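Local atomic coordinates of Non-reducing end beta-L-arabinofuranosidase (Bacteroides thetaiotaomicron, PDB entry 5MQO), a protein that probably hydrolyses glycosidic bonds in complex plant pectin as a family GH127 glycoside hydrolase, apparently acting as an aceric acidase. Residues R601-Y606 against I642-E646. Sequence-based numbering, arbitrary orientation.
Sequences RGPLVY and IVALE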
# COMPACT_ATOMS: atom_id res chain seq x y z
N ARG A 601 -17.05 1.02 6.39
CA ARG A 601 -17.96 1.82 5.58
C ARG A 601 -17.22 2.16 4.31
O ARG A 601 -16.15 2.82 4.34
CB ARG A 601 -18.40 3.10 6.30
CG ARG A 601 -19.27 4.01 5.46
CD ARG A 601 -20.16 4.96 6.27
NE ARG A 601 -21.05 5.64 5.31
CZ ARG A 601 -20.80 6.80 4.69
NH1 ARG A 601 -19.71 7.55 4.95
NH2 ARG A 601 -21.69 7.24 3.82
N GLY A 602 -17.75 1.69 3.19
CA GLY A 602 -17.00 1.81 1.96
C GLY A 602 -15.68 1.07 2.16
O GLY A 602 -15.70 -0.08 2.65
N PRO A 603 -14.54 1.74 1.83
CA PRO A 603 -13.20 1.16 1.89
C PRO A 603 -12.47 1.32 3.21
O PRO A 603 -11.37 0.76 3.37
CB PRO A 603 -12.45 1.91 0.81
CG PRO A 603 -13.04 3.29 0.85
CD PRO A 603 -14.49 3.11 1.26
N LEU A 604 -13.06 2.06 4.15
CA LEU A 604 -12.37 2.33 5.42
C LEU A 604 -12.76 1.33 6.47
O LEU A 604 -13.93 1.12 6.74
CB LEU A 604 -12.68 3.74 5.93
CG LEU A 604 -12.22 4.88 5.02
CD1 LEU A 604 -12.60 6.22 5.62
CD2 LEU A 604 -10.72 4.85 4.73
N VAL A 605 -11.77 0.70 7.06
CA VAL A 605 -11.96 -0.11 8.27
C VAL A 605 -12.07 0.86 9.41
O VAL A 605 -11.27 1.81 9.51
CB VAL A 605 -10.77 -1.08 8.49
CG1 VAL A 605 -10.83 -1.79 9.84
CG2 VAL A 605 -10.72 -2.05 7.32
N TYR A 606 -13.07 0.66 10.25
CA TYR A 606 -13.24 1.50 11.42
C TYR A 606 -12.70 0.80 12.67
O TYR A 606 -12.56 -0.42 12.71
CB TYR A 606 -14.70 1.92 11.59
CG TYR A 606 -15.05 3.15 10.78
CD1 TYR A 606 -15.26 3.07 9.40
CD2 TYR A 606 -15.16 4.38 11.39
CE1 TYR A 606 -15.55 4.19 8.65
CE2 TYR A 606 -15.47 5.51 10.66
CZ TYR A 606 -15.67 5.41 9.29
OH TYR A 606 -15.96 6.53 8.54
N ILE A 642 -13.39 14.05 9.11
CA ILE A 642 -13.53 12.61 8.95
C ILE A 642 -14.98 12.23 9.28
O ILE A 642 -15.66 12.93 10.06
CB ILE A 642 -12.48 11.81 9.79
CG1 ILE A 642 -12.90 11.72 11.26
CG2 ILE A 642 -11.06 12.39 9.67
CD1 ILE A 642 -12.11 10.74 12.11
N VAL A 643 -15.46 11.14 8.69
CA VAL A 643 -16.73 10.58 9.06
C VAL A 643 -16.54 9.63 10.23
O VAL A 643 -15.94 8.57 10.07
CB VAL A 643 -17.40 9.87 7.88
CG1 VAL A 643 -18.73 9.24 8.34
CG2 VAL A 643 -17.64 10.86 6.75
N ALA A 644 -17.02 10.01 11.40
CA ALA A 644 -17.19 9.06 12.51
C ALA A 644 -18.55 8.36 12.39
O ALA A 644 -19.38 8.75 11.59
CB ALA A 644 -17.04 9.76 13.86
N LEU A 645 -18.75 7.29 13.14
CA LEU A 645 -20.01 6.57 13.14
C LEU A 645 -20.44 6.54 14.60
O LEU A 645 -19.65 6.17 15.47
CB LEU A 645 -19.83 5.15 12.57
CG LEU A 645 -19.21 5.06 11.15
CD1 LEU A 645 -18.63 3.67 10.85
CD2 LEU A 645 -20.22 5.47 10.10
N GLU A 646 -21.66 6.99 14.87
CA GLU A 646 -22.18 7.12 16.23
C GLU A 646 -23.32 6.15 16.40
O GLU A 646 -24.14 5.98 15.48
CB GLU A 646 -22.68 8.53 16.49
CG GLU A 646 -21.58 9.57 16.63
CD GLU A 646 -22.10 11.00 16.76
OE1 GLU A 646 -23.34 11.23 16.82
OE2 GLU A 646 -21.22 11.89 16.78
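R601 reaches V643 and L645 with an extended side chain: its CG stands anti to the backbone N (chi1 176°), which carries the aliphatic run out past L645, where R601 CD lies 3.9 Å from L645 CD2. Farther out, the side chains of R601 and V643 cross at about a right angle, and R601 NH1 comes within 3.9 Å of V643 CG1, obliquely to the guanidinium plane. NH1 is hydrogen-bonded to the backbone oxygen of W511, whose residue also touches V643. The chain then reverses through a type II' turn, R601 to L604, with G602 at positive phi; R601 N bonds to L604 O at 3.1 Å, closing a beta hairpin between strands 596-601 and 604-609. This hairpin belongs to the mixed beta-sheet of the GH127 C-terminal domain, and the contact spans two of its strands that do not pair directly: the axes of 604-606 and 642-646 approach to 9.8 Å with their directions 42° apart. Y606 bridges that distance. L645 CD1 sits over one face of the Y606 ring in a CH-pi contact, 3.4 Å from its centroid, while at the ring's edge Y606 OH donates a 2.6 Å hydrogen bond to V643 O, tilted 30° from the carbonyl plane. A phenylalanine here would probably leave the buried V643 carbonyl without its hydroxyl donor, even if the ring still packed against L645. V599, on the paired strand 596-601, touches both Y606 and L645.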